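Local coordinates for protein putative invasin (Yersinia pseudotuberculosis IP 31758, PDB 5N40) that probably acts as a bacterial surface adhesin, presenting a C-type lectin-like adhesion domain at the end of a rod of immunoglobulin-like domains, at residues G193-Q197 and S228-N232; I219-D223 and N263-W267; T243-P247 and G304-M308. The protein carries 1 engineered substitution. All blocks are in the same frame, centred on the assembly; numbering follows the deposited sequence.

Contact 1. Residues G193-Q197 and S228-N232; sequences GIGVQ and SMWGN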
ATOM      1  N   GLY A 193      10.647   6.250   1.397  1.00 15.46           N
ATOM      2  CA  GLY A 193      10.760   6.145  -0.043  1.00 14.00           C
ATOM      3  C   GLY A 193      11.848   7.038  -0.610  1.00 12.89           C
ATOM      4  O   GLY A 193      12.265   8.025  -0.005  1.00 16.96           O
ATOM      5  N   ILE A 194      12.327   6.674  -1.802  1.00 14.31           N
ATOM      6  CA  ILE A 194      13.313   7.489  -2.500  1.00 13.03           C
ATOM      7  C   ILE A 194      12.770   8.031  -3.826  1.00 13.63           C
ATOM      8  O   ILE A 194      13.533   8.511  -4.653  1.00 13.23           O
ATOM      9  CB  ILE A 194      14.636   6.720  -2.696  1.00 13.98           C
ATOM     10  CG1 ILE A 194      14.472   5.506  -3.622  1.00 15.76           C
ATOM     11  CG2 ILE A 194      15.181   6.293  -1.331  1.00 17.48           C
ATOM     12  CD1 ILE A 194      15.791   4.808  -3.945  1.00 20.35           C
ATOM     13  N   GLY A 195      11.451   7.981  -4.026  1.00 13.95           N
ATOM     14  CA  GLY A 195      10.830   8.541  -5.216  1.00 10.06           C
ATOM     15  C   GLY A 195      10.432   7.497  -6.239  1.00 13.57           C
ATOM     16  O   GLY A 195      10.835   7.567  -7.406  1.00 12.98           O
ATOM     17  N   VAL A 196       9.624   6.530  -5.816  1.00 12.46           N
ATOM     18  CA  VAL A 196       9.325   5.374  -6.647  1.00 11.96           C
ATOM     19  C   VAL A 196       7.818   5.174  -6.768  1.00 13.54           C
ATOM     20  O   VAL A 196       7.025   5.618  -5.932  1.00 10.29           O
ATOM     21  CB  VAL A 196       9.997   4.088  -6.106  1.00 12.46           C
ATOM     22  CG1 VAL A 196      11.505   4.223  -6.165  1.00 13.54           C
ATOM     23  CG2 VAL A 196       9.563   3.795  -4.681  1.00 13.62           C
ATOM     24  N   GLN A 197       7.444   4.481  -7.843  1.00 12.70           N
ATOM     25  CA  GLN A 197       6.091   3.998  -8.068  1.00 14.64           C
ATOM     26  C   GLN A 197       6.046   2.539  -7.637  1.00 11.24           C
ATOM     27  O   GLN A 197       6.782   1.709  -8.182  1.00 12.78           O
ATOM     28  CB  GLN A 197       5.707   4.139  -9.540  1.00 15.49           C
ATOM     29  CG  GLN A 197       4.355   3.570  -9.916  1.00 14.42           C
ATOM     30  CD  GLN A 197       4.222   3.336 -11.407  1.00 20.81           C
ATOM     31  OE1 GLN A 197       4.428   2.218 -11.900  1.00 24.06           O
ATOM     32  NE2 GLN A 197       3.859   4.376 -12.132  1.00 18.10           N
ATOM     33  N   SER A 228      14.943  11.097 -13.183  1.00 14.80           N
ATOM     34  CA  SER A 228      15.091   9.665 -12.930  1.00 14.87           C
ATOM     35  C   SER A 228      14.042   9.168 -11.942  1.00 14.63           C
ATOM     36  O   SER A 228      13.405   8.131 -12.166  1.00 13.50           O
ATOM     37  CB  SER A 228      16.497   9.371 -12.407  1.00 16.38           C
ATOM     38  OG  SER A 228      17.477   9.602 -13.407  1.00 20.53           O
ATOM     39  N   MET A 229      13.857   9.890 -10.844  1.00 11.45           N
ATOM     40  CA  MET A 229      12.919   9.525  -9.796  1.00 11.54           C
ATOM     41  C   MET A 229      11.656  10.371  -9.888  1.00 15.25           C
ATOM     42  O   MET A 229      11.599  11.389 -10.587  1.00 14.89           O
ATOM     43  CB  MET A 229      13.563   9.704  -8.414  1.00 12.98           C
ATOM     44  CG  MET A 229      15.019   9.263  -8.318  1.00 14.50           C
ATOM     45  SD  MET A 229      15.297   7.535  -8.763  1.00 16.64           S
ATOM     46  CE  MET A 229      14.411   6.708  -7.455  1.00 15.48           C
ATOM     47  N   TRP A 230      10.641   9.946  -9.137  1.00 12.77           N
ATOM     48  CA  TRP A 230       9.414  10.723  -8.985  1.00 14.39           C
ATOM     49  C   TRP A 230       9.613  11.744  -7.869  1.00 12.20           C
ATOM     50  O   TRP A 230       9.864  11.361  -6.722  1.00 13.47           O
ATOM     51  CB  TRP A 230       8.240   9.807  -8.660  1.00 14.25           C
ATOM     52  CG  TRP A 230       7.938   8.790  -9.707  1.00 14.79           C
ATOM     53  CD1 TRP A 230       8.403   7.504  -9.773  1.00 15.18           C
ATOM     54  CD2 TRP A 230       7.079   8.965 -10.833  1.00 15.35           C
ATOM     55  NE1 TRP A 230       7.886   6.874 -10.879  1.00 15.82           N
ATOM     56  CE2 TRP A 230       7.070   7.750 -11.547  1.00 14.96           C
ATOM     57  CE3 TRP A 230       6.320  10.038 -11.314  1.00 18.14           C
ATOM     58  CZ2 TRP A 230       6.333   7.581 -12.715  1.00 19.49           C
ATOM     59  CZ3 TRP A 230       5.587   9.866 -12.469  1.00 18.88           C
ATOM     60  CH2 TRP A 230       5.599   8.649 -13.158  1.00 19.08           C
ATOM     61  N   GLY A 231       9.473  13.041  -8.184  1.00 11.65           N
ATOM     62  CA  GLY A 231       9.854  14.082  -7.248  1.00  8.73           C
ATOM     63  C   GLY A 231       8.895  15.259  -7.236  1.00 14.13           C
ATOM     64  O   GLY A 231       8.030  15.394  -8.104  1.00 14.42           O
ATOM     65  N   ASN A 232       9.071  16.121  -6.224  1.00 16.08           N
ATOM     66  CA  ASN A 232       8.308  17.365  -6.115  1.00 12.60           C
ATOM     67  C   ASN A 232       9.204  18.513  -5.673  1.00 14.07           C
ATOM     68  O   ASN A 232       8.797  19.361  -4.875  1.00 14.19           O
ATOM     69  CB  ASN A 232       7.138  17.221  -5.140  1.00 12.13           C
ATOM     70  CG  ASN A 232       7.596  17.022  -3.709  1.00 13.90           C
ATOM     71  OD1 ASN A 232       8.540  16.274  -3.452  1.00 16.16           O
ATOM     72  ND2 ASN A 232       6.935  17.695  -2.767  1.00 13.79           N
TER
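Met-229 meets Ile-194 and Val-196 while Trp-230 meets Gly-195 to Gln-197, and one hydrogen bond between the main chains sits between the two. Trp-230 N donates to Gly-195 O over 2.9 Å, nearly straight at the hydrogen (168°), although the donor stands above the carbonyl plane. The same Gly-195 O lies at the edge of the indole, in its plane, 3.4 Å from Trp-230 CD1. Trp-230 holds CG beside its own backbone N (chi1 -61°), which carries the ring alongside the outgoing chain: Gln-197 CB is 3.7 Å from Trp-230 NE1. Beyond that point the extended glutamine runs the same way as the indole, its amide plane turned 26° from the ring, with NE2 4.1 Å from Trp-230 CZ2. The broad indole suits this place because it can meet Gly-195 O at its edge and run beside Gln-197 at once.

The contact joins two domains of the rod. Gly-193 to Gln-197 leads into strand 197-204 of the bacterial immunoglobulin-like domain, whereas Ser-228 to Asn-232 belongs to the C-type lectin-like adhesion domain.

Met-229 is bent at both chi2 and chi3, a fold that swings its thioether end back over the loop. Its terminal CE comes within 3.4 Å of Ile-194 O and also meets Ile-194 CG1 and Val-196 CG1, each at 4.0 Å. An unbranched, flexible chain can make these turns, and its methyl touches a branch of each of two beta-branched residues. Gly-195 has a positive phi, a conformation glycine takes readily, and having no side chain it lets the Met-229 and Trp-230 main chain come close. Arg-116, Arg-153 and Thr-215 of the immunoglobulin-like domain also touch Trp-230.

Contact 2. Residues I219-D223 and N263-W267; sequences ITSPD and NNETW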
ATOM      1  N   ILE A 219      11.588  14.734  -2.335  1.00 13.53           N
ATOM      2  CA  ILE A 219      11.738  16.178  -2.492  1.00 12.74           C
ATOM      3  C   ILE A 219      12.945  16.506  -3.363  1.00 13.66           C
ATOM      4  O   ILE A 219      12.977  17.554  -4.020  1.00 13.84           O
ATOM      5  CB  ILE A 219      11.811  16.846  -1.105  1.00 14.67           C
ATOM      6  CG1 ILE A 219      11.678  18.374  -1.211  1.00 14.54           C
ATOM      7  CG2 ILE A 219      13.103  16.472  -0.385  1.00 15.01           C
ATOM      8  CD1 ILE A 219      10.302  18.856  -1.682  1.00 15.63           C
ATOM      9  N   THR A 220      13.930  15.615  -3.420  1.00 12.48           N
ATOM     10  CA  THR A 220      15.215  15.896  -4.043  1.00 14.54           C
ATOM     11  C   THR A 220      15.242  15.604  -5.536  1.00 15.59           C
ATOM     12  O   THR A 220      16.318  15.665  -6.143  1.00 14.93           O
ATOM     13  CB  THR A 220      16.331  15.118  -3.338  1.00 14.23           C
ATOM     14  OG1 THR A 220      15.953  13.748  -3.139  1.00 12.64           O
ATOM     15  CG2 THR A 220      16.657  15.754  -2.000  1.00 16.03           C
ATOM     16  N   SER A 221      14.092  15.307  -6.145  1.00 13.79           N
ATOM     17  CA  SER A 221      13.992  15.149  -7.582  1.00 12.75           C
ATOM     18  C   SER A 221      12.998  16.153  -8.153  1.00 10.51           C
ATOM     19  O   SER A 221      11.942  16.393  -7.552  1.00 11.72           O
ATOM     20  CB  SER A 221      13.537  13.729  -7.958  1.00 13.75           C
ATOM     21  OG  SER A 221      14.592  12.800  -7.809  1.00 14.17           O
ATOM     22  N   PRO A 222      13.283  16.740  -9.305  1.00 11.38           N
ATOM     23  CA  PRO A 222      12.304  17.655  -9.902  1.00 11.84           C
ATOM     24  C   PRO A 222      11.130  16.895 -10.503  1.00 14.31           C
ATOM     25  O   PRO A 222      11.252  15.738 -10.921  1.00 14.47           O
ATOM     26  CB  PRO A 222      13.111  18.388 -10.971  1.00 14.78           C
ATOM     27  CG  PRO A 222      14.184  17.434 -11.351  1.00 20.39           C
ATOM     28  CD  PRO A 222      14.484  16.587 -10.141  1.00 14.14           C
ATOM     29  N   ASP A 223       9.976  17.569 -10.539  1.00 13.90           N
ATOM     30  CA  ASP A 223       8.769  17.014 -11.153  1.00 14.61           C
ATOM     31  C   ASP A 223       8.862  17.267 -12.652  1.00 17.36           C
ATOM     32  O   ASP A 223       8.264  18.194 -13.205  1.00 17.66           O
ATOM     33  CB  ASP A 223       7.510  17.628 -10.554  1.00 14.82           C
ATOM     34  CG  ASP A 223       6.235  17.002 -11.107  1.00 18.80           C
ATOM     35  OD1 ASP A 223       6.311  15.915 -11.721  1.00 14.85           O
ATOM     36  OD2 ASP A 223       5.150  17.600 -10.928  1.00 22.84           O
ATOM     37  N   ASN A 263      21.772  13.002  -5.451  1.00 16.49           N
ATOM     38  CA  ASN A 263      20.405  12.645  -5.071  1.00 15.59           C
ATOM     39  C   ASN A 263      19.696  11.929  -6.215  1.00 15.42           C
ATOM     40  O   ASN A 263      18.537  12.213  -6.524  1.00 16.08           O
ATOM     41  CB  ASN A 263      19.617  13.874  -4.619  1.00 17.26           C
ATOM     42  CG  ASN A 263      20.280  14.582  -3.455  1.00 19.74           C
ATOM     43  OD1 ASN A 263      20.891  13.941  -2.600  1.00 22.02           O
ATOM     44  ND2 ASN A 263      20.175  15.905  -3.420  1.00 19.56           N
ATOM     45  N   ASN A 264      20.410  10.998  -6.853  1.00 17.19           N
ATOM     46  CA  ASN A 264      19.862  10.109  -7.877  1.00 15.76           C
ATOM     47  C   ASN A 264      19.408  10.855  -9.126  1.00 16.40           C
ATOM     48  O   ASN A 264      18.588  10.340  -9.903  1.00 18.73           O
ATOM     49  CB  ASN A 264      18.712   9.272  -7.310  1.00 15.98           C
ATOM     50  CG  ASN A 264      19.189   8.255  -6.294  1.00 19.69           C
ATOM     51  OD1 ASN A 264      20.228   7.619  -6.480  1.00 19.80           O
ATOM     52  ND2 ASN A 264      18.443   8.103  -5.208  1.00 20.94           N
ATOM     53  N   GLU A 265      19.930  12.058  -9.338  1.00 15.60           N
ATOM     54  CA  GLU A 265      19.693  12.827 -10.550  1.00 15.86           C
ATOM     55  C   GLU A 265      21.019  13.368 -11.074  1.00 20.82           C
ATOM     56  O   GLU A 265      21.986  13.540 -10.323  1.00 21.33           O
ATOM     57  CB  GLU A 265      18.720  13.992 -10.291  1.00 15.19           C
ATOM     58  CG  GLU A 265      17.406  13.593  -9.639  1.00 13.54           C
ATOM     59  CD  GLU A 265      16.466  12.851 -10.585  1.00 15.27           C
ATOM     60  OE1 GLU A 265      16.747  12.820 -11.808  1.00 13.97           O
ATOM     61  OE2 GLU A 265      15.452  12.295 -10.093  1.00 15.10           O
ATOM     62  N   THR A 266      21.051  13.650 -12.378  1.00 17.70           N
ATOM     63  CA  THR A 266      22.229  14.190 -13.048  1.00 16.63           C
ATOM     64  C   THR A 266      21.976  15.647 -13.408  1.00 19.68           C
ATOM     65  O   THR A 266      21.078  15.953 -14.201  1.00 16.22           O
ATOM     66  CB  THR A 266      22.573  13.384 -14.300  1.00 19.94           C
ATOM     67  OG1 THR A 266      22.872  12.041 -13.921  1.00 21.22           O
ATOM     68  CG2 THR A 266      23.780  13.980 -15.013  1.00 23.32           C
ATOM     69  N   TRP A 267      22.791  16.530 -12.854  1.00 19.06           N
ATOM     70  CA  TRP A 267      22.570  17.963 -12.942  1.00 16.21           C
ATOM     71  C   TRP A 267      23.548  18.615 -13.906  1.00 17.50           C
ATOM     72  O   TRP A 267      24.708  18.207 -14.017  1.00 22.33           O
ATOM     73  CB  TRP A 267      22.710  18.600 -11.564  1.00 18.71           C
ATOM     74  CG  TRP A 267      21.752  18.019 -10.588  1.00 18.22           C
ATOM     75  CD1 TRP A 267      21.990  17.014  -9.698  1.00 15.68           C
ATOM     76  CD2 TRP A 267      20.387  18.393 -10.418  1.00 19.12           C
ATOM     77  NE1 TRP A 267      20.859  16.757  -8.968  1.00 14.86           N
ATOM     78  CE2 TRP A 267      19.858  17.589  -9.396  1.00 18.22           C
ATOM     79  CE3 TRP A 267      19.560  19.343 -11.032  1.00 17.33           C
ATOM     80  CZ2 TRP A 267      18.530  17.699  -8.975  1.00 14.42           C
ATOM     81  CZ3 TRP A 267      18.260  19.458 -10.613  1.00 14.41           C
ATOM     82  CH2 TRP A 267      17.751  18.638  -9.595  1.00 15.17           C
TER
HETATM   83  O   HOH W   1      18.513  17.252  -5.294  1.00 14.15           O
HETATM   84  O   HOH W   2      16.103  12.262  -5.507  1.00 14.78           O
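This is a mainly polar, water-assisted contact between the linker leaving strand 209-217, Thr-220 to Pro-222, and the hairpin residues Asn-263 to Trp-267 of the adhesion domain. Asn-263 and Asn-264, both at positive phi, form the hairpin's two-residue turn, close to type I', which suits asparagine. At the centre of the contact Ser-221 OG donates a hydrogen bond, modelled doubtfully short at 2.5 Å, to Glu-265 OE2. The glutamate chain bends at chi2 (-73°), curling its carboxylate toward the linker; Ser-228 N and Met-229 N also donate to it, which satisfies this buried acid and probably stabilises its charge. Serine offers its hydroxyl on a short arm.

Thr-220 and Asn-263 cross at about a right angle, their CB atoms 3.7 Å apart. One water donates to Thr-220 O and accepts from Asn-263 ND2. A second donates to Ser-221 OG and Asn-263 O and bonds Thr-220 OG1, so the waters join main-chain carbonyls and polar side chains.

On the apolar flank, Pro-222 CD rests 3.9 Å from Trp-267 CH2, while the indole nitrogen is bonded to Glu-262 O. Trp-267 lies on strand 265-269, paired with 258-262, and its ring also touches Met-233 in the loop before strand 236-239.

Contact 3. Residues T243-P247 and G304-M308; sequences TFKRP and GWPTM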
ATOM      1  N   THR A 243      13.440  35.987  -6.471  1.00 18.39           N
ATOM      2  CA  THR A 243      12.963  34.650  -6.809  1.00 15.65           C
ATOM      3  C   THR A 243      14.089  33.863  -7.464  1.00 17.70           C
ATOM      4  O   THR A 243      14.770  34.374  -8.357  1.00 18.99           O
ATOM      5  CB  THR A 243      11.747  34.715  -7.737  1.00 22.41           C
ATOM      6  OG1 THR A 243      10.663  35.360  -7.057  1.00 25.14           O
ATOM      7  CG2 THR A 243      11.297  33.319  -8.160  1.00 21.75           C
ATOM      8  N   PHE A 244      14.268  32.618  -7.022  1.00 16.06           N
ATOM      9  CA  PHE A 244      15.378  31.767  -7.436  1.00 13.21           C
ATOM     10  C   PHE A 244      14.829  30.492  -8.068  1.00 15.11           C
ATOM     11  O   PHE A 244      13.929  29.861  -7.508  1.00 16.80           O
ATOM     12  CB  PHE A 244      16.265  31.402  -6.239  1.00 14.78           C
ATOM     13  CG  PHE A 244      16.751  32.585  -5.429  1.00 13.32           C
ATOM     14  CD1 PHE A 244      15.936  33.175  -4.464  1.00 14.21           C
ATOM     15  CD2 PHE A 244      18.038  33.070  -5.593  1.00 17.83           C
ATOM     16  CE1 PHE A 244      16.389  34.237  -3.708  1.00 15.85           C
ATOM     17  CE2 PHE A 244      18.490  34.137  -4.833  1.00 17.16           C
ATOM     18  CZ  PHE A 244      17.665  34.713  -3.890  1.00 14.57           C
ATOM     19  N   LYS A 245      15.384  30.103  -9.215  1.00 12.43           N
ATOM     20  CA  LYS A 245      14.951  28.897  -9.919  1.00 13.30           C
ATOM     21  C   LYS A 245      15.779  27.698  -9.471  1.00 15.32           C
ATOM     22  O   LYS A 245      16.977  27.822  -9.195  1.00 14.44           O
ATOM     23  CB  LYS A 245      15.093  29.098 -11.431  1.00 18.92           C
ATOM     24  CG  LYS A 245      14.325  28.107 -12.292  1.00 16.46           C
ATOM     25  CD  LYS A 245      14.663  28.302 -13.768  1.00 18.54           C
ATOM     26  CE  LYS A 245      13.682  27.585 -14.681  1.00 20.68           C
ATOM     27  NZ  LYS A 245      13.550  26.138 -14.322  1.00 23.93           N
ATOM     28  N   ARG A 246      15.134  26.530  -9.396  1.00 13.00           N
ATOM     29  CA  ARG A 246      15.874  25.317  -9.104  1.00 14.69           C
ATOM     30  C   ARG A 246      16.961  25.127 -10.158  1.00 13.65           C
ATOM     31  O   ARG A 246      16.859  25.658 -11.267  1.00 16.47           O
ATOM     32  CB  ARG A 246      14.945  24.100  -9.081  1.00 14.51           C
ATOM     33  CG  ARG A 246      14.304  23.757 -10.412  1.00 14.19           C
ATOM     34  CD  ARG A 246      13.736  22.355 -10.372  1.00 13.83           C
ATOM     35  NE  ARG A 246      12.993  21.988 -11.579  1.00 16.74           N
ATOM     36  CZ  ARG A 246      13.533  21.499 -12.694  1.00 15.56           C
ATOM     37  NH1 ARG A 246      14.843  21.313 -12.802  1.00 15.28           N
ATOM     38  NH2 ARG A 246      12.751  21.188 -13.718  1.00 19.48           N
ATOM     39  N   PRO A 247      18.012  24.377  -9.839  1.00 14.43           N
ATOM     40  CA  PRO A 247      19.006  24.044 -10.865  1.00 15.24           C
ATOM     41  C   PRO A 247      18.409  23.158 -11.949  1.00 19.73           C
ATOM     42  O   PRO A 247      17.395  22.481 -11.756  1.00 14.87           O
ATOM     43  CB  PRO A 247      20.104  23.312 -10.087  1.00 17.54           C
ATOM     44  CG  PRO A 247      19.457  22.849  -8.832  1.00 19.42           C
ATOM     45  CD  PRO A 247      18.382  23.845  -8.519  1.00 17.53           C
ATOM     46  N   GLY A 304      14.487  20.481  -1.490  1.00 13.29           N
ATOM     47  CA  GLY A 304      15.011  19.433  -2.335  1.00 13.04           C
ATOM     48  C   GLY A 304      16.201  19.795  -3.201  1.00 14.83           C
ATOM     49  O   GLY A 304      16.720  18.916  -3.895  1.00 13.61           O
ATOM     50  N   TRP A 305      16.677  21.041  -3.180  1.00 13.22           N
ATOM     51  CA  TRP A 305      17.751  21.402  -4.106  1.00 13.21           C
ATOM     52  C   TRP A 305      19.061  20.720  -3.703  1.00 15.42           C
ATOM     53  O   TRP A 305      19.331  20.554  -2.512  1.00 16.05           O
ATOM     54  CB  TRP A 305      17.961  22.915  -4.149  1.00 15.07           C
ATOM     55  CG  TRP A 305      16.802  23.675  -4.684  1.00 13.16           C
ATOM     56  CD1 TRP A 305      15.543  23.207  -4.898  1.00 13.19           C
ATOM     57  CD2 TRP A 305      16.786  25.058  -5.061  1.00 12.57           C
ATOM     58  NE1 TRP A 305      14.744  24.207  -5.394  1.00 13.77           N
ATOM     59  CE2 TRP A 305      15.483  25.356  -5.499  1.00 17.07           C
ATOM     60  CE3 TRP A 305      17.750  26.066  -5.074  1.00 14.65           C
ATOM     61  CZ2 TRP A 305      15.116  26.621  -5.952  1.00 15.34           C
ATOM     62  CZ3 TRP A 305      17.381  27.332  -5.519  1.00 13.08           C
ATOM     63  CH2 TRP A 305      16.079  27.593  -5.953  1.00 16.26           C
ATOM     64  N   PRO A 306      19.889  20.310  -4.671  1.00 14.96           N
ATOM     65  CA  PRO A 306      21.159  19.639  -4.341  1.00 17.17           C
ATOM     66  C   PRO A 306      22.187  20.640  -3.834  1.00 15.51           C
ATOM     67  O   PRO A 306      22.462  21.645  -4.496  1.00 19.37           O
ATOM     68  CB  PRO A 306      21.595  19.032  -5.678  1.00 16.85           C
ATOM     69  CG  PRO A 306      20.998  19.950  -6.697  1.00 17.24           C
ATOM     70  CD  PRO A 306      19.686  20.409  -6.127  1.00 15.64           C
ATOM     71  N   THR A 307      22.794  20.340  -2.684  1.00 16.20           N
ATOM     72  CA  THR A 307      23.640  21.316  -1.999  1.00 18.30           C
ATOM     73  C   THR A 307      25.084  20.863  -1.797  1.00 21.09           C
ATOM     74  O   THR A 307      25.856  21.587  -1.155  1.00 21.03           O
ATOM     75  CB  THR A 307      23.037  21.678  -0.637  1.00 16.77           C
ATOM     76  OG1 THR A 307      22.910  20.498   0.161  1.00 16.68           O
ATOM     77  CG2 THR A 307      21.684  22.353  -0.801  1.00 18.47           C
ATOM     78  N   MET A 308      25.484  19.702  -2.318  1.00 20.56           N
ATOM     79  CA  MET A 308      26.871  19.273  -2.126  1.00 23.79           C
ATOM     80  C   MET A 308      27.854  20.158  -2.885  1.00 26.12           C
ATOM     81  O   MET A 308      29.026  20.245  -2.500  1.00 31.71           O
ATOM     82  CB  MET A 308      27.049  17.815  -2.556  1.00 24.79           C
ATOM     83  CG  MET A 308      26.467  16.810  -1.580  1.00 38.98           C
ATOM     84  SD  MET A 308      26.723  15.103  -2.120  1.00 65.83           S
ATOM     85  CE  MET A 308      26.207  14.198  -0.662  1.00 63.35           C
TER
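The Trp-305 indole lies flat beneath the bend from Lys-245 to Pro-247, offering one face to two successive residues. Arg-246 CA stands over the six-membered ring, 3.8 Å from its centroid and 23° off the normal. Pro-247 CD covers the five-membered ring on the same face at 4.3 Å, so both make CH-pi contacts. Proline suits the second position because its CD hydrogens are polarised by the ring nitrogen. At the far edge Phe-244 O lies in the indole plane, 3.5 Å from Trp-305 CH2, and Phe-244 CB packs on the same carbon before its phenyl ring leads away.

Chi2 of only 13° turns the indole so that its long axis reaches under the other chain. The nitrogen edge remains usable, and Trp-305 NE1 donates to Ala-234 O. Beside the indole, Pro-247 CG and Pro-306 CD meet tip to tip at 3.7 Å.

Arg-246 sends its long chain away from the tryptophan. Its NH1 bonds Pro-247 O at 3.0 Å, and salt bridges to Glu-235 and Glu-252 satisfy the buried guanidinium.

Within the C-type lectin-like adhesion domain, the contact joins strand 242-245, which pairs with strand 236-239, and the residues that follow it to the loop after helix 298-301. Phe-244 packs on helix 284-293, and Tyr-311 of strand 311-313 touches both Pro-247 and Trp-305.

How the contacts relate
Contact 1 opens first, at 193-197 in the immunoglobulin-like domain. Strands 197-204 and 209-217 follow before 219-223 opens contact 2, and only then does 228-232 close the first loop; the two contacts therefore cross, and they also touch, with centres about 8 Å apart. Contact 3 opens at 243-247, before 263-267 closes contact 2, and closes at 304-308 after helices 272-278, 284-293 and 298-301, so these two cross as well. Contacts 1 and 3 are in series, without touching. Contact 1 joins the two domains, contact 2 fastens the linker to the 258-269 hairpin, and contact 3 lies within the adhesion domain.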